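Local coordinates for biofilm-associated surface protein (Staphylococcus aureus, PDB 7C7U) that is a calcium-binding, cell-wall-anchored surface protein that probably acts as a switch modulating functional amyloid and biofilm formation, at residues W251-Q256 / V325-K330; K290-T295 / G302-D307; T547-D550 / N554-G557; V559-P562 / S567-I570. All blocks are in the same frame, centred on the assembly; numbering follows the deposited sequence.

Contact 1 (W251-Q256 / V325-K330); sequences WAYNYQ and VRVVLK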
loop_
_atom_site.group_PDB
_atom_site.type_symbol
_atom_site.label_atom_id
_atom_site.label_comp_id
_atom_site.label_asym_id
_atom_site.label_seq_id
_atom_site.Cartn_x
_atom_site.Cartn_y
_atom_site.Cartn_z
ATOM N N TRP A 251 32.330 -20.333 -7.672
ATOM C CA TRP A 251 31.707 -19.701 -6.533
ATOM C C TRP A 251 30.315 -20.292 -6.273
ATOM O O TRP A 251 29.729 -20.974 -7.116
ATOM C CB TRP A 251 31.584 -18.200 -6.767
ATOM C CG TRP A 251 32.873 -17.447 -6.786
ATOM C CD1 TRP A 251 34.147 -17.940 -6.570
ATOM C CD2 TRP A 251 33.025 -16.046 -7.032
ATOM N NE1 TRP A 251 35.073 -16.918 -6.691
ATOM C CE2 TRP A 251 34.415 -15.753 -6.979
ATOM C CE3 TRP A 251 32.128 -15.017 -7.320
ATOM C CZ2 TRP A 251 34.908 -14.472 -7.157
ATOM C CZ3 TRP A 251 32.626 -13.746 -7.521
ATOM C CH2 TRP A 251 34.003 -13.484 -7.438
ATOM N N ALA A 252 29.752 -19.964 -5.109
ATOM C CA ALA A 252 28.363 -20.309 -4.825
ATOM C C ALA A 252 27.576 -19.062 -4.457
ATOM O O ALA A 252 28.111 -18.139 -3.839
ATOM C CB ALA A 252 28.267 -21.332 -3.685
ATOM N N TYR A 253 26.283 -19.048 -4.822
ATOM C CA TYR A 253 25.361 -18.031 -4.349
ATOM C C TYR A 253 24.575 -18.585 -3.163
ATOM O O TYR A 253 24.041 -19.699 -3.231
ATOM C CB TYR A 253 24.399 -17.586 -5.454
ATOM C CG TYR A 253 23.513 -16.452 -5.010
ATOM C CD1 TYR A 253 24.062 -15.223 -4.664
ATOM C CD2 TYR A 253 22.115 -16.606 -4.928
ATOM C CE1 TYR A 253 23.274 -14.188 -4.235
ATOM C CE2 TYR A 253 21.330 -15.580 -4.498
ATOM C CZ TYR A 253 21.897 -14.373 -4.170
ATOM O OH TYR A 253 21.091 -13.350 -3.759
ATOM N N ASN A 254 24.484 -17.792 -2.100
ATOM C CA ASN A 254 23.904 -18.194 -0.824
ATOM C C ASN A 254 22.784 -17.228 -0.470
ATOM O O ASN A 254 22.899 -16.024 -0.713
ATOM C CB ASN A 254 24.978 -18.186 0.285
ATOM C CG ASN A 254 26.207 -18.987 -0.092
ATOM O OD1 ASN A 254 26.347 -20.147 0.292
ATOM N ND2 ASN A 254 27.099 -18.377 -0.880
ATOM N N TYR A 255 21.699 -17.739 0.110
ATOM C CA TYR A 255 20.525 -16.905 0.333
ATOM C C TYR A 255 19.852 -17.321 1.639
ATOM O O TYR A 255 19.913 -18.482 2.049
ATOM C CB TYR A 255 19.550 -16.979 -0.885
ATOM C CG TYR A 255 19.366 -18.390 -1.385
ATOM C CD1 TYR A 255 18.351 -19.197 -0.871
ATOM C CD2 TYR A 255 20.245 -18.941 -2.309
ATOM C CE1 TYR A 255 18.203 -20.509 -1.296
ATOM C CE2 TYR A 255 20.118 -20.250 -2.737
ATOM C CZ TYR A 255 19.100 -21.036 -2.222
ATOM O OH TYR A 255 18.970 -22.345 -2.639
ATOM N N GLN A 256 19.269 -16.341 2.324
ATOM C CA GLN A 256 18.561 -16.561 3.582
ATOM C C GLN A 256 17.150 -16.009 3.427
ATOM O O GLN A 256 16.975 -14.819 3.145
ATOM C CB GLN A 256 19.294 -15.893 4.753
ATOM C CG GLN A 256 20.775 -16.371 4.918
ATOM C CD GLN A 256 21.414 -15.941 6.248
ATOM O OE1 GLN A 256 20.983 -14.973 6.871
ATOM N NE2 GLN A 256 22.465 -16.657 6.674
ATOM N N VAL A 325 20.837 -10.076 -8.964
ATOM C CA VAL A 325 20.430 -11.451 -8.687
ATOM C C VAL A 325 19.004 -11.409 -8.140
ATOM O O VAL A 325 18.708 -10.616 -7.242
ATOM C CB VAL A 325 21.373 -12.151 -7.689
ATOM C CG1 VAL A 325 20.983 -13.601 -7.543
ATOM C CG2 VAL A 325 22.838 -12.071 -8.171
ATOM N N ARG A 326 18.118 -12.232 -8.692
ATOM C CA ARG A 326 16.720 -12.247 -8.253
ATOM C C ARG A 326 16.353 -13.599 -7.668
ATOM O O ARG A 326 16.525 -14.638 -8.321
ATOM C CB ARG A 326 15.768 -11.914 -9.394
ATOM C CG ARG A 326 14.285 -12.153 -9.026
ATOM C CD ARG A 326 13.362 -11.534 -10.082
ATOM N NE ARG A 326 13.251 -10.087 -9.896
ATOM C CZ ARG A 326 12.579 -9.264 -10.693
ATOM N NH1 ARG A 326 11.953 -9.744 -11.767
ATOM N NH2 ARG A 326 12.540 -7.965 -10.416
ATOM N N VAL A 327 15.808 -13.589 -6.461
ATOM C CA VAL A 327 15.195 -14.772 -5.875
ATOM C C VAL A 327 13.687 -14.554 -5.868
ATOM O O VAL A 327 13.218 -13.486 -5.463
ATOM C CB VAL A 327 15.726 -15.047 -4.461
ATOM C CG1 VAL A 327 14.995 -16.248 -3.834
ATOM C CG2 VAL A 327 17.237 -15.326 -4.520
ATOM N N VAL A 328 12.937 -15.558 -6.309
ATOM C CA VAL A 328 11.474 -15.473 -6.403
ATOM C C VAL A 328 10.851 -16.454 -5.422
ATOM O O VAL A 328 11.142 -17.655 -5.465
ATOM C CB VAL A 328 10.984 -15.753 -7.830
ATOM C CG1 VAL A 328 9.412 -15.649 -7.891
ATOM C CG2 VAL A 328 11.628 -14.782 -8.814
ATOM N N LEU A 329 9.973 -15.952 -4.554
ATOM C CA LEU A 329 9.213 -16.790 -3.634
ATOM C C LEU A 329 7.780 -16.820 -4.152
ATOM O O LEU A 329 7.102 -15.790 -4.140
ATOM C CB LEU A 329 9.250 -16.241 -2.213
ATOM C CG LEU A 329 10.536 -15.657 -1.650
ATOM C CD1 LEU A 329 10.199 -15.121 -0.271
ATOM C CD2 LEU A 329 11.650 -16.713 -1.607
ATOM N N LYS A 330 7.334 -17.986 -4.611
ATOM C CA LYS A 330 5.971 -18.157 -5.091
ATOM C C LYS A 330 5.059 -18.457 -3.905
ATOM O O LYS A 330 5.259 -19.451 -3.197
ATOM C CB LYS A 330 5.919 -19.281 -6.126
ATOM C CG LYS A 330 6.464 -18.888 -7.481
ATOM C CD LYS A 330 6.052 -19.873 -8.579
ATOM C CE LYS A 330 6.472 -19.359 -9.953
ATOM N NZ LYS A 330 6.195 -20.310 -11.069
#
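The hydroxyl of Y253 is held from outside the pair, by a hydrogen bond between OH and the side-chain oxygen OE1 of Q233, while V325 CG1 lies 3.8 Å from the same OH. The ring itself meets the other segment through two valines. V325 CG1 rests over one face of the phenol, 3.9 Å from the centroid of the Y253 ring and 24° off its normal, which makes a CH-pi contact displaced toward the CE2 and CZ rim; Y253 CZ and V325 CG1 are 3.6 Å apart. V327 approaches differently: its CG2 stands at the ring edge, near the plane, 4.1 Å from Y253 CE2. V325 thus covers a face, and V327, two residues on, abuts the edge. With CG trans to the backbone nitrogen (chi1 -175°), Y253 extends its ring across to the other strand, although the Y253 and V325 CA atoms are 9.3 Å apart. The two segments belong to different sheets packed against each other. Strand 252-257 runs between 301-305 and 359-369, whereas strand 323-331 lies between 228-237, which carries Q233, and 265-272, whose L270 and V268 also touch V325 and V327.

Contact 2 (K290-T295 / G302-D307); sequences KVADLT and GTITSD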
loop_
_atom_site.group_PDB
_atom_site.type_symbol
_atom_site.label_atom_id
_atom_site.label_comp_id
_atom_site.label_asym_id
_atom_site.label_seq_id
_atom_site.Cartn_x
_atom_site.Cartn_y
_atom_site.Cartn_z
ATOM N N LYS A 290 13.604 -17.477 -15.412
ATOM C CA LYS A 290 13.960 -18.509 -14.452
ATOM C C LYS A 290 15.177 -19.288 -14.934
ATOM O O LYS A 290 15.238 -19.707 -16.092
ATOM C CB LYS A 290 12.779 -19.457 -14.247
ATOM C CG LYS A 290 12.995 -20.525 -13.188
ATOM C CD LYS A 290 11.742 -21.401 -13.061
ATOM C CE LYS A 290 12.011 -22.629 -12.227
ATOM N NZ LYS A 290 10.740 -23.227 -11.721
ATOM N N VAL A 291 16.149 -19.477 -14.045
ATOM C CA VAL A 291 17.343 -20.252 -14.361
ATOM C C VAL A 291 17.556 -21.442 -13.431
ATOM O O VAL A 291 18.402 -22.299 -13.737
ATOM C CB VAL A 291 18.607 -19.362 -14.386
ATOM C CG1 VAL A 291 18.523 -18.349 -15.528
ATOM C CG2 VAL A 291 18.814 -18.654 -13.043
ATOM N N ALA A 292 16.847 -21.532 -12.307
ATOM C CA ALA A 292 16.981 -22.690 -11.436
ATOM C C ALA A 292 15.845 -22.709 -10.429
ATOM O O ALA A 292 15.243 -21.676 -10.118
ATOM C CB ALA A 292 18.320 -22.706 -10.684
ATOM N N ASP A 293 15.584 -23.909 -9.913
ATOM C CA ASP A 293 14.824 -24.096 -8.687
ATOM C C ASP A 293 15.783 -24.087 -7.509
ATOM O O ASP A 293 16.877 -24.654 -7.585
ATOM C CB ASP A 293 14.051 -25.416 -8.724
ATOM C CG ASP A 293 13.003 -25.439 -9.819
ATOM O OD1 ASP A 293 12.025 -24.673 -9.711
ATOM O OD2 ASP A 293 13.176 -26.189 -10.807
ATOM N N LEU A 294 15.383 -23.425 -6.425
ATOM C CA LEU A 294 16.226 -23.312 -5.246
ATOM C C LEU A 294 15.623 -24.094 -4.090
ATOM O O LEU A 294 14.402 -24.160 -3.934
ATOM C CB LEU A 294 16.410 -21.850 -4.825
ATOM C CG LEU A 294 17.077 -20.920 -5.833
ATOM C CD1 LEU A 294 16.941 -19.455 -5.404
ATOM C CD2 LEU A 294 18.554 -21.311 -5.964
ATOM N N THR A 295 16.487 -24.665 -3.264
ATOM C CA THR A 295 16.045 -25.324 -2.048
ATOM C C THR A 295 16.487 -24.513 -0.839
ATOM O O THR A 295 17.538 -23.860 -0.858
ATOM C CB THR A 295 16.584 -26.749 -1.944
ATOM O OG1 THR A 295 17.921 -26.713 -1.444
ATOM C CG2 THR A 295 16.565 -27.431 -3.301
ATOM N N GLY A 302 19.775 -21.414 2.029
ATOM C CA GLY A 302 20.117 -22.263 0.908
ATOM C C GLY A 302 21.365 -21.760 0.212
ATOM O O GLY A 302 21.865 -20.661 0.479
ATOM N N THR A 303 21.849 -22.590 -0.704
ATOM C CA THR A 303 23.033 -22.283 -1.491
ATOM C C THR A 303 22.892 -22.976 -2.837
ATOM O O THR A 303 22.293 -24.050 -2.937
ATOM C CB THR A 303 24.312 -22.721 -0.760
ATOM O OG1 THR A 303 25.448 -22.455 -1.589
ATOM C CG2 THR A 303 24.264 -24.201 -0.459
ATOM N N ILE A 304 23.412 -22.344 -3.881
ATOM C CA ILE A 304 23.378 -22.927 -5.215
ATOM C C ILE A 304 24.734 -22.686 -5.867
ATOM O O ILE A 304 25.352 -21.635 -5.676
ATOM C CB ILE A 304 22.224 -22.362 -6.072
ATOM C CG1 ILE A 304 22.150 -23.103 -7.407
ATOM C CG2 ILE A 304 22.395 -20.868 -6.310
ATOM C CD1 ILE A 304 21.068 -22.639 -8.309
ATOM N N THR A 305 25.218 -23.682 -6.596
ATOM C CA THR A 305 26.453 -23.535 -7.349
ATOM C C THR A 305 26.291 -24.281 -8.666
ATOM O O THR A 305 25.221 -24.809 -8.985
ATOM C CB THR A 305 27.668 -24.020 -6.553
ATOM O OG1 THR A 305 28.884 -23.601 -7.216
ATOM C CG2 THR A 305 27.634 -25.532 -6.404
ATOM N N SER A 306 27.353 -24.294 -9.450
ATOM C CA SER A 306 27.273 -24.718 -10.834
ATOM C C SER A 306 28.678 -25.015 -11.327
ATOM O O SER A 306 29.661 -24.590 -10.727
ATOM C CB SER A 306 26.626 -23.627 -11.687
ATOM O OG SER A 306 26.917 -23.813 -13.045
ATOM N N ASP A 307 28.763 -25.748 -12.434
ATOM C CA ASP A 307 30.056 -25.919 -13.076
ATOM C C ASP A 307 30.474 -24.664 -13.819
ATOM O O ASP A 307 31.648 -24.533 -14.173
ATOM C CB ASP A 307 30.035 -27.121 -14.028
ATOM C CG ASP A 307 30.153 -28.454 -13.293
ATOM O OD1 ASP A 307 30.956 -28.553 -12.343
ATOM O OD2 ASP A 307 29.441 -29.405 -13.659
HETATM O O HOH W 1 19.357 -24.745 -3.958
#
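T295 and G302 bring the two backbones closest, with 5.9 Å between the T295 and G302 CA atoms, and the chains then draw apart to 7.2 Å between the CA atoms of L294 and I304. No direct backbone hydrogen bond links them. Instead G302 CA makes a CA-H...O contact of 3.5 Å with T295 O, an oxygen that also accepts a hydrogen bond from the hydroxyl of Y255, and one water bridges the gap, accepting from T295 N at 3.0 Å and donating to T303 O at 3.2 Å. This is an edge where two sheets of a beta sandwich meet: strand 290-294 ends the five-stranded sheet and 301-305 ends the four-stranded one. Strand 290-294 carries a classic beta bulge, in which V291 and A292 share L270 as partner. Beyond the water the gap is filled by I304, whose extended side chain, with CG1 opposite the backbone nitrogen (chi1 -174°) and chi2 also trans, carries CD1 across to 3.6 Å from A292 CB. L294 meets it nearly at a right angle, its CD2 3.7 Å from I304 CD1 and close to I304 CB and CG2. L294 also packs on V268 and L270, and I304 on Y253 and L312.

Contact 3 (T547-D550 / N554-G557); sequences TVTD and NVLG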
loop_
_atom_site.group_PDB
_atom_site.type_symbol
_atom_site.label_atom_id
_atom_site.label_comp_id
_atom_site.label_asym_id
_atom_site.label_seq_id
_atom_site.Cartn_x
_atom_site.Cartn_y
_atom_site.Cartn_z
ATOM N N THR A 547 -41.217 18.888 0.528
ATOM C CA THR A 547 -40.701 20.049 1.244
ATOM C C THR A 547 -39.614 19.594 2.207
ATOM O O THR A 547 -39.812 18.638 2.963
ATOM C CB THR A 547 -41.828 20.761 1.998
ATOM O OG1 THR A 547 -42.879 21.088 1.078
ATOM C CG2 THR A 547 -41.319 22.032 2.663
ATOM N N VAL A 548 -38.468 20.270 2.173
ATOM C CA VAL A 548 -37.304 19.908 2.978
ATOM C C VAL A 548 -37.116 20.954 4.064
ATOM O O VAL A 548 -37.101 22.158 3.781
ATOM C CB VAL A 548 -36.033 19.782 2.120
ATOM C CG1 VAL A 548 -34.844 19.404 2.996
ATOM C CG2 VAL A 548 -36.237 18.745 1.020
ATOM N N THR A 549 -36.964 20.493 5.303
ATOM C CA THR A 549 -36.727 21.361 6.446
ATOM C C THR A 549 -35.498 20.869 7.199
ATOM O O THR A 549 -35.152 19.686 7.149
ATOM C CB THR A 549 -37.942 21.397 7.399
ATOM O OG1 THR A 549 -38.080 20.131 8.057
ATOM C CG2 THR A 549 -39.228 21.707 6.637
ATOM N N ASP A 550 -34.832 21.790 7.894
ATOM C CA ASP A 550 -33.713 21.419 8.747
ATOM C C ASP A 550 -34.237 21.066 10.138
ATOM O O ASP A 550 -35.448 20.963 10.364
ATOM C CB ASP A 550 -32.663 22.533 8.793
ATOM C CG ASP A 550 -33.251 23.894 9.145
ATOM O OD1 ASP A 550 -32.961 24.866 8.412
ATOM O OD2 ASP A 550 -34.014 23.997 10.132
ATOM N N ASN A 554 -37.070 25.104 9.443
ATOM C CA ASN A 554 -36.987 26.146 8.429
ATOM C C ASN A 554 -37.135 25.519 7.050
ATOM O O ASN A 554 -36.379 24.612 6.686
ATOM C CB ASN A 554 -35.662 26.897 8.550
ATOM C CG ASN A 554 -35.561 27.692 9.841
ATOM O OD1 ASN A 554 -34.787 27.349 10.740
ATOM N ND2 ASN A 554 -36.350 28.758 9.941
ATOM N N VAL A 555 -38.121 25.983 6.290
ATOM C CA VAL A 555 -38.338 25.473 4.945
ATOM C C VAL A 555 -37.181 25.930 4.067
ATOM O O VAL A 555 -37.108 27.098 3.668
ATOM C CB VAL A 555 -39.699 25.934 4.386
ATOM C CG1 VAL A 555 -39.867 25.478 2.948
ATOM C CG2 VAL A 555 -40.833 25.408 5.254
ATOM N N LEU A 556 -36.253 25.019 3.782
ATOM C CA LEU A 556 -35.150 25.332 2.883
ATOM C C LEU A 556 -35.560 25.288 1.417
ATOM O O LEU A 556 -34.858 25.854 0.572
ATOM C CB LEU A 556 -33.988 24.372 3.134
ATOM C CG LEU A 556 -33.561 24.304 4.603
ATOM C CD1 LEU A 556 -32.397 23.352 4.779
ATOM C CD2 LEU A 556 -33.209 25.693 5.122
ATOM N N GLY A 557 -36.686 24.649 1.100
ATOM C CA GLY A 557 -37.143 24.571 -0.272
ATOM C C GLY A 557 -38.265 23.577 -0.484
ATOM O O GLY A 557 -38.480 22.676 0.334
#
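V548 clasps the returning strand with both of its backbone polar atoms: its amide gives a nearly straight bond from V548 N to G557 O, 3.0 Å, and its carbonyl receives L556 N at V548 O, also 3.0 Å, in the carbonyl plane but more bent at the hydrogen (141°). One residue on, T549 pairs with V555 as an antiparallel non-hydrogen-bonded pair, so L556 is an extra residue and the hairpin carries a beta bulge. Toward the turn the grip slackens, and the bond from D550 N to N554 O is weak at 3.4 Å. The D550 side chain works there as well. Its CG lies between the backbone nitrogen and carbonyl carbon (chi1 52°), which folds the carboxylate back over the turn; OD2 takes a weak bond from N554 N, and its stronger partner is the amide of N552. The other oxygen, D550 OD1, lies against the apolar tip of L556, 3.4 Å from L556 CD2. On the sheet face that carries T549 and V555, T547 CG2 meets V555 CG1 at 3.8 Å. Further out, strand 581-588 flanks strand 545-550, with backbone bonds to T547 and T549 and with L582 against L556. Two turn amides directed at one carboxylate oxygen would tend to stabilise a negative charge on D550, and the carboxylate ties N552, and more weakly N554, to D550.

Contact 4 (V559-P562 / S567-I570); sequences VTIP and SAAI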
loop_
_atom_site.group_PDB
_atom_site.type_symbol
_atom_site.label_atom_id
_atom_site.label_comp_id
_atom_site.label_asym_id
_atom_site.label_seq_id
_atom_site.Cartn_x
_atom_site.Cartn_y
_atom_site.Cartn_z
ATOM N N VAL A 559 -40.428 21.393 -3.836
ATOM C CA VAL A 559 -40.469 21.059 -5.255
ATOM C C VAL A 559 -41.567 20.033 -5.487
ATOM O O VAL A 559 -41.794 19.141 -4.662
ATOM C CB VAL A 559 -39.097 20.556 -5.765
ATOM C CG1 VAL A 559 -38.754 19.204 -5.169
ATOM C CG2 VAL A 559 -39.068 20.512 -7.287
ATOM N N THR A 560 -42.271 20.193 -6.605
ATOM C CA THR A 560 -43.208 19.191 -7.088
ATOM C C THR A 560 -42.480 18.249 -8.036
ATOM O O THR A 560 -41.780 18.695 -8.949
ATOM C CB THR A 560 -44.397 19.850 -7.792
ATOM O OG1 THR A 560 -45.266 20.434 -6.811
ATOM C CG2 THR A 560 -45.174 18.832 -8.619
ATOM N N ILE A 561 -42.644 16.955 -7.814
ATOM C CA ILE A 561 -41.984 15.943 -8.640
ATOM C C ILE A 561 -42.759 15.788 -9.950
ATOM O O ILE A 561 -43.996 15.645 -9.915
ATOM C CB ILE A 561 -41.889 14.621 -7.881
ATOM C CG1 ILE A 561 -40.931 14.801 -6.698
ATOM C CG2 ILE A 561 -41.419 13.490 -8.796
ATOM C CD1 ILE A 561 -41.091 13.787 -5.638
ATOM N N PRO A 562 -42.080 15.854 -11.101
ATOM C CA PRO A 562 -42.783 15.908 -12.392
ATOM C C PRO A 562 -43.420 14.580 -12.789
ATOM O O PRO A 562 -43.155 13.517 -12.220
ATOM C CB PRO A 562 -41.686 16.318 -13.382
ATOM C CG PRO A 562 -40.398 15.968 -12.716
ATOM C CD PRO A 562 -40.637 16.121 -11.242
ATOM N N SER A 567 -37.921 11.839 -9.086
ATOM C CA SER A 567 -36.894 12.630 -8.424
ATOM C C SER A 567 -36.962 14.053 -8.960
ATOM O O SER A 567 -37.361 14.284 -10.107
ATOM C CB SER A 567 -35.494 12.021 -8.615
ATOM O OG SER A 567 -34.835 12.625 -9.710
ATOM N N ALA A 568 -36.626 15.007 -8.095
ATOM C CA ALA A 568 -36.650 16.417 -8.450
ATOM C C ALA A 568 -35.565 17.142 -7.665
ATOM O O ALA A 568 -34.923 16.572 -6.779
ATOM C CB ALA A 568 -38.024 17.038 -8.184
ATOM N N ALA A 569 -35.400 18.428 -7.969
ATOM C CA ALA A 569 -34.319 19.229 -7.416
ATOM C C ALA A 569 -34.871 20.420 -6.648
ATOM O O ALA A 569 -35.870 21.028 -7.045
ATOM C CB ALA A 569 -33.384 19.722 -8.520
ATOM N N ILE A 570 -34.217 20.738 -5.537
ATOM C CA ILE A 570 -34.439 21.978 -4.808
ATOM C C ILE A 570 -33.173 22.818 -4.897
ATOM O O ILE A 570 -32.067 22.304 -4.717
ATOM C CB ILE A 570 -34.813 21.686 -3.341
ATOM C CG1 ILE A 570 -36.128 20.908 -3.282
ATOM C CG2 ILE A 570 -34.895 22.968 -2.542
ATOM C CD1 ILE A 570 -36.639 20.691 -1.891
#
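V559 lays both methyls on the opposing strand, CG2 3.7 Å from A568 CB and CG1 3.7 Å from I570 CG1; the V559 and I570 side chains cross obliquely. The CG2 methyl, trans to the backbone nitrogen, also presses against the backbone carbonyl of A569, with 3.2 Å from V559 CG2 to A569 O, a tight approach of a methyl to a carbonyl oxygen. The CB of A568 is also met by I561 CG1 at 4.0 Å and by P562 CD at 4.1 Å, so that three side chains of one segment gather round a single alanine CB. The connection concerned passes from one sheet of a beta sandwich to the other. Strand 555-560 is the outer strand of a four-stranded antiparallel sheet, bonded through V559 to V546, while 567-571 is the outer strand of a three-stranded sheet, bonded through A568 to V538 and through I570 to I536. The end-to-end directions of 559-562 and 567-570 differ by 148°, and side-chain packing in place of backbone pairing joins the two edges. Near the connecting loop, I561 CG2 comes to 3.9 Å from S567 N, and the P562 ring sets CD equally far from S567 O. I561 also reaches V546 and I570 reaches V548, both on strand 545-550, while V559 touches V538 across the interface.

Overall arrangement
The four contacts form two clusters on opposite sides of the chain's centre. Contacts 1 and 2, with centres 8 Å apart, bridge the same four-stranded (252-257, 301-305) and five-stranded (323-331, 290-294) sheets; contact 2 is nested within the loop that contact 1 closes, and a probable W251 O to T305 OG1 hydrogen bond joins them. Contacts 3 and 4 follow in series, centres 13 Å apart, sharing strand 555-560 and meeting where I570 CD1 packs on V548 CG2. About 51 Å separates the nearest atoms of contacts 1 and 4, with four calcium sites, from D389 to E509, and a seven-stranded sheet between them in sequence, consistent with separate beta sandwiches strung along an elongated surface protein.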